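Local coordinates for protein enoyl-CoA hydratase (PDB 5KJP) that probably catalyses the reversible hydration of trans-2-enoyl-CoA thioesters to 3-hydroxyacyl-CoA in fatty acid metabolism, as a member of the crotonase superfamily, at residues 39-44 / 85-89; 126-132 / 184-190; 206-210 / 261-265; 214-218 / 234-238. One frame throughout, in Å; residues are numbered along the deposited sequence.

Overall arrangement
All four contacts belong to one crotonase-type chain, but their chemistry follows their place. Contact 2, nearest the chain's centre, is parallel strand pairing at the 186-188 edge of the central sheet, with small and beta-branched residues, mostly buried, in the middle and charged residues at its exposed end. Contacts 1 and 3 are only partly buried and lie farther out: contact 1 ties a helix start to segment 85-89 through a carboxylate, a serine hydroxyl and three waters, and contact 3 sets the start of helix 209-221 against the C-terminal tail with an indole. Contact 4 uses the same helix in a buried, mainly aliphatic helix pair. Contacts 2, 3 and 4 also touch the second subunit.

Contact 1 of 4, residues 39-44 / 85-89; sequences VNAAVS and ENVVV
Glu85 reaches the start of helix 41-56 with its carboxylate and Val87 packs beside it with its two methyls, so the segment 85-89 meets the helix through one polar and one apolar side chain. The Glu85 chain is extended beyond CG, and OE1 accepts from Ala41 N at 3.0 Å, met nearly along its C-O axis. This backbone N-H lies in the first turn, where the helix itself supplies no acceptor. Asn40, the N-cap, turns its CG between its own N and carbonyl carbon (chi1 59°), which lets OD1 accept from Val43 N at 2.9 Å. The amide and carboxylate planes are turned 32° from each other, and water 1 links Asn40 ND2 to Glu85 OE2. Water 3 joins Ala42 N to OE1. Val87 lays CG1 against Val39 CG1 at 4.0 Å, while CG2 faces the peptide before Ala41. One helical turn on, Ser44 OG donates to Val87 O at 2.7 Å, in the carbonyl plane; a small hydroxyl suits this close approach. Arg83 pairs with Glu85 OE2, and Gly95 N bonds to Ser44 OG. Helix 78-82 touches Asn40 and Glu85 through Ala80, while Leu94 of strand 93-94 packs on both Val39 and Val87.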
# COMPACT_ATOMS: atom_id res chain seq x y z
N VAL A 39 -17.40 1.68 -23.74
CA VAL A 39 -18.15 2.84 -23.28
C VAL A 39 -18.26 3.90 -24.37
O VAL A 39 -17.27 4.52 -24.76
CB VAL A 39 -17.51 3.46 -22.02
CG1 VAL A 39 -18.31 4.68 -21.54
CG2 VAL A 39 -17.38 2.41 -20.92
N ASN A 40 -19.48 4.10 -24.87
CA ASN A 40 -19.77 5.24 -25.74
C ASN A 40 -20.54 6.30 -24.95
O ASN A 40 -20.62 6.22 -23.71
CB ASN A 40 -20.56 4.80 -26.98
CG ASN A 40 -21.88 4.13 -26.63
OD1 ASN A 40 -22.26 4.03 -25.46
ND2 ASN A 40 -22.60 3.67 -27.65
N ALA A 41 -21.09 7.29 -25.65
CA ALA A 41 -21.85 8.36 -24.99
C ALA A 41 -23.04 7.79 -24.22
O ALA A 41 -23.29 8.19 -23.07
CB ALA A 41 -22.31 9.39 -26.00
N ALA A 42 -23.77 6.87 -24.85
CA ALA A 42 -24.96 6.27 -24.24
C ALA A 42 -24.61 5.53 -22.94
O ALA A 42 -25.30 5.68 -21.92
CB ALA A 42 -25.64 5.33 -25.22
N VAL A 43 -23.54 4.74 -22.98
CA VAL A 43 -23.13 3.99 -21.80
C VAL A 43 -22.62 4.93 -20.71
O VAL A 43 -22.93 4.75 -19.53
CB VAL A 43 -22.03 2.96 -22.12
CG1 VAL A 43 -21.48 2.35 -20.84
CG2 VAL A 43 -22.59 1.86 -23.02
N SER A 44 -21.85 5.94 -21.10
CA SER A 44 -21.34 6.91 -20.14
C SER A 44 -22.49 7.59 -19.39
O SER A 44 -22.49 7.65 -18.16
CB SER A 44 -20.47 7.96 -20.84
OG SER A 44 -19.92 8.86 -19.90
N GLU A 85 -18.43 11.55 -30.10
CA GLU A 85 -19.43 11.29 -29.07
C GLU A 85 -18.93 11.87 -27.76
O GLU A 85 -17.73 11.86 -27.48
CB GLU A 85 -19.71 9.79 -28.93
CG GLU A 85 -20.38 9.16 -30.14
CD GLU A 85 -21.12 7.87 -29.80
OE1 GLU A 85 -21.29 7.58 -28.59
OE2 GLU A 85 -21.54 7.16 -30.73
N ASN A 86 -19.84 12.41 -26.95
CA ASN A 86 -19.46 12.96 -25.66
C ASN A 86 -19.33 11.83 -24.64
O ASN A 86 -20.23 11.59 -23.84
CB ASN A 86 -20.47 14.00 -25.17
CG ASN A 86 -19.97 14.77 -23.96
OD1 ASN A 86 -18.76 14.86 -23.71
ND2 ASN A 86 -20.89 15.34 -23.19
N VAL A 87 -18.19 11.14 -24.69
CA VAL A 87 -17.98 9.96 -23.86
C VAL A 87 -17.42 10.33 -22.49
O VAL A 87 -17.94 9.90 -21.47
CB VAL A 87 -17.02 8.97 -24.54
CG1 VAL A 87 -16.96 7.68 -23.74
CG2 VAL A 87 -17.47 8.69 -25.96
N VAL A 88 -16.35 11.12 -22.48
CA VAL A 88 -15.77 11.56 -21.22
C VAL A 88 -16.45 12.86 -20.79
O VAL A 88 -16.13 13.93 -21.30
CB VAL A 88 -14.25 11.78 -21.32
CG1 VAL A 88 -13.68 12.18 -19.96
CG2 VAL A 88 -13.57 10.51 -21.82
N VAL A 89 -17.39 12.74 -19.87
CA VAL A 89 -18.25 13.86 -19.51
C VAL A 89 -17.65 14.72 -18.40
O VAL A 89 -17.23 14.20 -17.36
CB VAL A 89 -19.64 13.35 -19.07
CG1 VAL A 89 -20.50 14.51 -18.56
CG2 VAL A 89 -20.32 12.62 -20.22
O HOH W 1 -21.80 4.56 -30.46
O HOH W 2 -22.68 10.72 -22.48
O HOH W 3 -23.74 6.68 -27.86

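Contact 2 of 4, residues 126-132 / 184-190; sequences LIVAARD and VNVLAEP
Asn185 and Ile127 open the pairing with an exchange of bonds: Ile127 N donates to Asn185 OD1 at 2.8 Å, and Ile127 O accepts from Asn185 N at 2.8 Å. The side-chain oxygen thus stands in for a backbone carbonyl just before strand 186-188 begins. CG of Asn185 sits anti to the carbonyl carbon (chi1 -64°), beside its own N, and this brings the amide across Leu126, whose CD2 is 3.6 Å from Asn185 ND2. That nitrogen is satisfied across the subunit boundary by Glu165 OE1 and Ala161 O of the second subunit. A weak bond from Val186 N gives Ile127 O a second donor. Further along, Ala129 uses both its polar backbone atoms: N donates to Val186 O at 2.9 Å, and O accepts from Ala188 N at 2.9 Å. This is the parallel ladder that adds strand 186-188 to strand 126-130 at the margin of the crotonase core sheet, strand 105-109 lying on the other side of 126-130. Val128, Val186, Ala130 and Ala188 share one face, where Val128 and Val186 lie side by side and the alanines keep the face low; helix 193-205 meets Val128 there. Ala129 and Leu187 occupy the reverse face. Past the strand end, Arg131 N still donates to Ala188 O at 2.8 Å. The Arg131 guanidinium has Leu187 CB 4.0 Å above one face, and NE makes a long salt bridge to Glu189 OE2 at 3.5 Å, while NH1 pairs with Glu176 OE2 from helix 175-180.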
# COMPACT_ATOMS: atom_id res chain seq x y z
N LEU A 126 -15.12 -2.26 -4.48
CA LEU A 126 -14.83 -3.67 -4.31
C LEU A 126 -14.92 -4.33 -5.67
O LEU A 126 -15.71 -3.91 -6.52
CB LEU A 126 -15.82 -4.31 -3.33
CG LEU A 126 -15.94 -3.67 -1.95
CD1 LEU A 126 -17.11 -4.23 -1.18
CD2 LEU A 126 -14.64 -3.88 -1.18
N ILE A 127 -14.11 -5.37 -5.87
CA ILE A 127 -14.13 -6.10 -7.12
C ILE A 127 -14.31 -7.60 -6.89
O ILE A 127 -13.55 -8.23 -6.14
CB ILE A 127 -12.85 -5.86 -7.94
CG1 ILE A 127 -12.70 -4.37 -8.28
CG2 ILE A 127 -12.86 -6.72 -9.22
CD1 ILE A 127 -11.36 -4.01 -8.95
N VAL A 128 -15.33 -8.16 -7.52
CA VAL A 128 -15.50 -9.60 -7.62
C VAL A 128 -15.17 -9.98 -9.05
O VAL A 128 -15.72 -9.41 -9.99
CB VAL A 128 -16.93 -10.03 -7.27
CG1 VAL A 128 -17.10 -11.54 -7.45
CG2 VAL A 128 -17.26 -9.60 -5.83
N ALA A 129 -14.25 -10.93 -9.23
CA ALA A 129 -13.84 -11.27 -10.59
C ALA A 129 -13.81 -12.77 -10.83
O ALA A 129 -13.39 -13.55 -9.96
CB ALA A 129 -12.47 -10.66 -10.89
N ALA A 130 -14.26 -13.18 -12.01
CA ALA A 130 -14.16 -14.57 -12.42
C ALA A 130 -12.69 -14.98 -12.49
O ALA A 130 -11.83 -14.17 -12.81
CB ALA A 130 -14.84 -14.78 -13.77
N ARG A 131 -12.41 -16.25 -12.20
CA ARG A 131 -11.04 -16.74 -12.18
C ARG A 131 -10.37 -16.66 -13.55
O ARG A 131 -9.14 -16.69 -13.65
CB ARG A 131 -11.00 -18.18 -11.67
CG ARG A 131 -11.32 -18.30 -10.19
CD ARG A 131 -11.19 -19.73 -9.67
NE ARG A 131 -11.44 -19.78 -8.23
CZ ARG A 131 -10.50 -19.59 -7.31
NH1 ARG A 131 -9.25 -19.35 -7.68
NH2 ARG A 131 -10.82 -19.64 -6.02
N ASP A 132 -11.17 -16.56 -14.61
CA ASP A 132 -10.61 -16.49 -15.96
C ASP A 132 -10.71 -15.08 -16.55
O ASP A 132 -10.55 -14.90 -17.75
CB ASP A 132 -11.29 -17.50 -16.88
CG ASP A 132 -12.78 -17.26 -17.02
OD1 ASP A 132 -13.35 -16.51 -16.19
OD2 ASP A 132 -13.39 -17.83 -17.95
N VAL A 184 -8.53 -7.70 -6.38
CA VAL A 184 -9.78 -8.46 -6.43
C VAL A 184 -10.11 -8.99 -5.04
O VAL A 184 -9.31 -9.69 -4.42
CB VAL A 184 -9.68 -9.63 -7.44
CG1 VAL A 184 -10.84 -10.59 -7.25
CG2 VAL A 184 -9.62 -9.11 -8.88
N ASN A 185 -11.29 -8.64 -4.55
CA ASN A 185 -11.76 -9.09 -3.24
C ASN A 185 -12.15 -10.56 -3.23
O ASN A 185 -11.80 -11.32 -2.32
CB ASN A 185 -12.95 -8.25 -2.79
CG ASN A 185 -12.58 -6.80 -2.59
OD1 ASN A 185 -12.61 -5.99 -3.53
ND2 ASN A 185 -12.20 -6.46 -1.37
N VAL A 186 -12.91 -10.96 -4.25
CA VAL A 186 -13.47 -12.29 -4.33
C VAL A 186 -13.23 -12.89 -5.71
O VAL A 186 -13.58 -12.27 -6.72
CB VAL A 186 -15.00 -12.27 -4.04
CG1 VAL A 186 -15.62 -13.66 -4.27
CG2 VAL A 186 -15.28 -11.75 -2.63
N LEU A 187 -12.61 -14.06 -5.75
CA LEU A 187 -12.48 -14.81 -6.99
C LEU A 187 -13.69 -15.73 -7.14
O LEU A 187 -14.02 -16.47 -6.22
CB LEU A 187 -11.20 -15.64 -7.01
CG LEU A 187 -9.90 -14.94 -7.36
CD1 LEU A 187 -8.74 -15.90 -7.10
CD2 LEU A 187 -9.93 -14.47 -8.82
N ALA A 188 -14.34 -15.67 -8.30
CA ALA A 188 -15.53 -16.47 -8.54
C ALA A 188 -15.27 -17.47 -9.66
O ALA A 188 -14.39 -17.28 -10.49
CB ALA A 188 -16.71 -15.56 -8.90
N GLU A 189 -16.04 -18.56 -9.66
CA GLU A 189 -16.03 -19.48 -10.79
C GLU A 189 -16.49 -18.70 -12.02
O GLU A 189 -17.32 -17.80 -11.90
CB GLU A 189 -16.95 -20.69 -10.54
CG GLU A 189 -16.43 -21.66 -9.48
CD GLU A 189 -15.01 -22.09 -9.75
OE1 GLU A 189 -14.73 -22.54 -10.88
OE2 GLU A 189 -14.16 -21.97 -8.84
N PRO A 190 -15.91 -19.02 -13.19
CA PRO A 190 -16.31 -18.36 -14.45
C PRO A 190 -17.82 -18.35 -14.64
O PRO A 190 -18.47 -19.39 -14.51
CB PRO A 190 -15.62 -19.22 -15.51
CG PRO A 190 -14.39 -19.72 -14.82
CD PRO A 190 -14.80 -19.96 -13.39

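Contact 3 of 4, residues 206-210 / 261-265; sequences ANGPL and RWTGT
The N-terminus of helix 209-221, with Gly208 at the N-cap position, receives the indole of Trp262 from the C-terminal tail of this crotonase-family chain. In Trp262, CG lies anti to the carbonyl carbon (chi1 -53°), which swings the indole out over Gly208. Trp262 NE1 donates to Ala206 O over 2.9 Å, and the bond is almost straight at 176°. The oxygen lies in the plane of the indole, whereas seen from the carbonyl the donor stands well above the plane, 54° out of it. This bond, with the chain packed over one face, limits rotation of the ring and satisfies its N-H. Gly208 CA rests 3.7 Å from the centroid of the six-membered ring of Trp262 as a CH-pi contact. Glycine, having no side chain, lets the backbone itself approach the aromatic surface. Pro209 CD makes a second CH-pi contact, 4.0 Å from the centroid of the five-membered ring of Trp262. Proline fits the first turn of a helix, where its lack of an N-H costs no helical bond, and its ring adds carbon for the indole to pack on. Asp246 of helix 245-255 accepts from the N-H groups of Thr263 and Gly264, while Asn207 ND2 donates to Leu168 O of the second subunit. Gly264 takes a positive phi, easy for glycine, as the tail bends past Pro209. Pro209 CG meets Gly264 CA at 3.7 Å, and Leu210 places CD2 3.5 Å from Gly264 O and CD1 3.5 Å from Thr265 O.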
# COMPACT_ATOMS: atom_id res chain seq x y z
N ALA A 206 -26.99 -5.57 4.82
CA ALA A 206 -27.50 -6.03 6.10
C ALA A 206 -26.97 -5.17 7.25
O ALA A 206 -27.48 -5.24 8.37
CB ALA A 206 -27.14 -7.50 6.34
N ASN A 207 -25.95 -4.37 6.96
CA ASN A 207 -25.34 -3.54 7.99
C ASN A 207 -25.94 -2.14 7.99
O ASN A 207 -26.68 -1.79 7.07
CB ASN A 207 -23.82 -3.51 7.79
CG ASN A 207 -23.19 -4.87 8.05
OD1 ASN A 207 -23.74 -5.68 8.78
ND2 ASN A 207 -22.04 -5.13 7.43
N GLY A 208 -25.66 -1.35 9.02
CA GLY A 208 -26.30 -0.05 9.17
C GLY A 208 -25.96 0.88 8.03
O GLY A 208 -24.79 1.18 7.81
N PRO A 209 -26.98 1.34 7.28
CA PRO A 209 -26.72 2.13 6.07
C PRO A 209 -25.94 3.43 6.34
O PRO A 209 -25.04 3.77 5.57
CB PRO A 209 -28.13 2.43 5.53
CG PRO A 209 -29.05 2.23 6.71
CD PRO A 209 -28.41 1.13 7.51
N LEU A 210 -26.27 4.15 7.41
CA LEU A 210 -25.51 5.36 7.74
C LEU A 210 -24.07 5.02 8.11
O LEU A 210 -23.14 5.74 7.76
CB LEU A 210 -26.18 6.12 8.88
CG LEU A 210 -27.61 6.58 8.62
CD1 LEU A 210 -28.23 7.16 9.89
CD2 LEU A 210 -27.64 7.60 7.47
N ARG A 261 -33.70 -3.48 12.54
CA ARG A 261 -34.53 -2.93 11.49
C ARG A 261 -34.07 -1.50 11.21
O ARG A 261 -34.51 -0.56 11.87
CB ARG A 261 -36.00 -2.97 11.89
CG ARG A 261 -36.48 -4.34 12.34
CD ARG A 261 -38.00 -4.45 12.23
NE ARG A 261 -38.43 -5.83 12.04
CZ ARG A 261 -39.71 -6.22 12.03
NH1 ARG A 261 -40.67 -5.33 12.20
NH2 ARG A 261 -40.01 -7.50 11.85
N TRP A 262 -33.17 -1.36 10.24
CA TRP A 262 -32.58 -0.06 9.96
C TRP A 262 -33.60 0.89 9.35
O TRP A 262 -34.51 0.47 8.64
CB TRP A 262 -31.39 -0.20 9.00
CG TRP A 262 -30.32 -1.19 9.41
CD1 TRP A 262 -29.90 -2.27 8.69
CD2 TRP A 262 -29.54 -1.17 10.61
NE1 TRP A 262 -28.90 -2.93 9.37
CE2 TRP A 262 -28.66 -2.28 10.55
CE3 TRP A 262 -29.48 -0.33 11.73
CZ2 TRP A 262 -27.74 -2.56 11.56
CZ3 TRP A 262 -28.57 -0.62 12.73
CH2 TRP A 262 -27.72 -1.73 12.64
N THR A 263 -33.43 2.19 9.61
CA THR A 263 -34.26 3.21 8.98
C THR A 263 -33.44 4.21 8.16
O THR A 263 -34.00 5.03 7.43
CB THR A 263 -35.08 3.99 10.02
OG1 THR A 263 -34.19 4.71 10.88
CG2 THR A 263 -35.94 3.04 10.85
N GLY A 264 -32.12 4.13 8.28
CA GLY A 264 -31.24 5.09 7.62
C GLY A 264 -31.39 6.47 8.22
O GLY A 264 -31.16 7.48 7.55
N THR A 265 -31.81 6.52 9.48
CA THR A 265 -31.91 7.76 10.23
C THR A 265 -31.29 7.56 11.61
O THR A 265 -30.92 6.43 11.95
CB THR A 265 -33.37 8.24 10.40
OG1 THR A 265 -34.07 7.36 11.28
CG2 THR A 265 -34.09 8.28 9.06
OXT THR A 265 -31.16 8.49 12.41

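Contact 4 of 4, residues 214-218 / 234-238; sequences ATKRI and QMKIL
Helices 209-221 and 230-242 run antiparallel here, the axes of segments 214-218 and 234-238 lying 10.1 Å apart with their directions at 168°. No hydrogen bond crosses between the segments; the contact is made by side-chain packing around Ile237. Its CG2 meets Ala214 CB at 3.8 Å; so short a side chain lets the backbones come near, 6.5 Å between the CA atoms of Ala214 and Ile237. Ile218 and Ile237 lie alongside each other, pointing opposite ways, with Ile218 CG1 3.8 Å from Ile237 CD1. Branched at CB, both isoleucines present two arms: CG2 of Ile237, anti to its backbone N, serves Ala214 and Ile218, while the CG1-CD1 arm lies between Ile218 and Arg217. The Arg217 chain is extended, with CG also anti to the backbone N (chi1 -174°), and carries its guanidinium across that arm, so that Ile237 CG1 lies 3.9 Å above the centre of one face. Arginine suits this exposed margin because its long aliphatic part and flat face can cover an isoleucine while NE pairs with Glu221 one turn ahead. Gln234 runs roughly perpendicular to Ile218, its CG 3.8 Å from Ile218 CD1, and the same CD1 touches Leu238 CD2 at 4.0 Å. Trp225, in the loop between the two helices, packs on Gln234 and Ile237. The second subunit packs against the pair, its Leu151 meeting Ile218, Gly147 meeting Gln234 and Val145 meeting Leu238, so this helical hairpin is part of the intersubunit interface.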
# COMPACT_ATOMS: atom_id res chain seq x y z
N ALA A 214 -20.78 6.15 6.06
CA ALA A 214 -19.78 6.91 6.81
C ALA A 214 -18.43 6.21 6.80
O ALA A 214 -17.39 6.87 6.75
CB ALA A 214 -20.25 7.12 8.25
N THR A 215 -18.46 4.89 6.85
CA THR A 215 -17.23 4.11 6.85
C THR A 215 -16.50 4.28 5.53
O THR A 215 -15.28 4.52 5.50
CB THR A 215 -17.52 2.62 7.12
OG1 THR A 215 -17.96 2.46 8.47
CG2 THR A 215 -16.26 1.78 6.92
N LYS A 216 -17.24 4.19 4.43
CA LYS A 216 -16.65 4.40 3.11
C LYS A 216 -16.12 5.82 2.99
O LYS A 216 -15.02 6.04 2.47
CB LYS A 216 -17.67 4.12 2.01
CG LYS A 216 -17.21 4.59 0.64
CD LYS A 216 -18.13 4.15 -0.49
CE LYS A 216 -17.80 4.92 -1.76
NZ LYS A 216 -18.53 4.39 -2.96
N ARG A 217 -16.89 6.78 3.49
CA ARG A 217 -16.49 8.17 3.44
C ARG A 217 -15.17 8.41 4.16
O ARG A 217 -14.30 9.13 3.66
CB ARG A 217 -17.59 9.06 4.04
CG ARG A 217 -17.29 10.52 3.88
CD ARG A 217 -18.47 11.39 4.29
NE ARG A 217 -18.06 12.79 4.35
CZ ARG A 217 -18.77 13.75 4.93
NH1 ARG A 217 -19.93 13.46 5.51
NH2 ARG A 217 -18.32 14.99 4.94
N ILE A 218 -15.01 7.81 5.34
CA ILE A 218 -13.78 8.03 6.10
C ILE A 218 -12.60 7.39 5.38
O ILE A 218 -11.55 8.02 5.24
CB ILE A 218 -13.91 7.49 7.55
CG1 ILE A 218 -14.88 8.37 8.35
CG2 ILE A 218 -12.55 7.44 8.24
CD1 ILE A 218 -15.48 7.67 9.55
N GLN A 234 -12.15 12.85 11.15
CA GLN A 234 -12.98 11.66 11.28
C GLN A 234 -14.16 11.88 12.22
O GLN A 234 -15.28 11.43 11.95
CB GLN A 234 -12.13 10.48 11.77
CG GLN A 234 -12.93 9.21 11.97
CD GLN A 234 -12.08 8.06 12.48
OE1 GLN A 234 -11.83 7.10 11.76
NE2 GLN A 234 -11.64 8.16 13.73
N MSE A 235 -13.90 12.57 13.33
CA MSE A 235 -14.91 12.82 14.36
C MSE A 235 -16.17 13.49 13.81
O MSE A 235 -17.28 13.18 14.22
CB MSE A 235 -14.31 13.69 15.47
CG MSE A 235 -15.23 13.92 16.66
SE MSE A 235 -15.84 12.27 17.48
CE MSE A 235 -14.22 11.78 18.44
N LYS A 236 -15.98 14.42 12.87
CA LYS A 236 -17.09 15.15 12.27
C LYS A 236 -18.03 14.20 11.53
O LYS A 236 -19.24 14.43 11.46
CB LYS A 236 -16.58 16.21 11.29
CG LYS A 236 -15.60 17.20 11.90
CD LYS A 236 -14.91 18.00 10.80
CE LYS A 236 -13.99 19.07 11.36
NZ LYS A 236 -13.06 19.60 10.32
N ILE A 237 -17.47 13.14 10.97
CA ILE A 237 -18.26 12.15 10.27
C ILE A 237 -18.87 11.16 11.27
O ILE A 237 -19.98 10.66 11.07
CB ILE A 237 -17.41 11.42 9.21
CG1 ILE A 237 -16.89 12.43 8.18
CG2 ILE A 237 -18.20 10.32 8.52
CD1 ILE A 237 -15.84 11.86 7.24
N LEU A 238 -18.15 10.91 12.36
CA LEU A 238 -18.59 9.93 13.37
C LEU A 238 -19.84 10.35 14.13
O LEU A 238 -20.73 9.53 14.38
CB LEU A 238 -17.48 9.66 14.38
CG LEU A 238 -16.24 8.88 13.93
CD1 LEU A 238 -15.30 8.68 15.10
CD2 LEU A 238 -16.65 7.55 13.35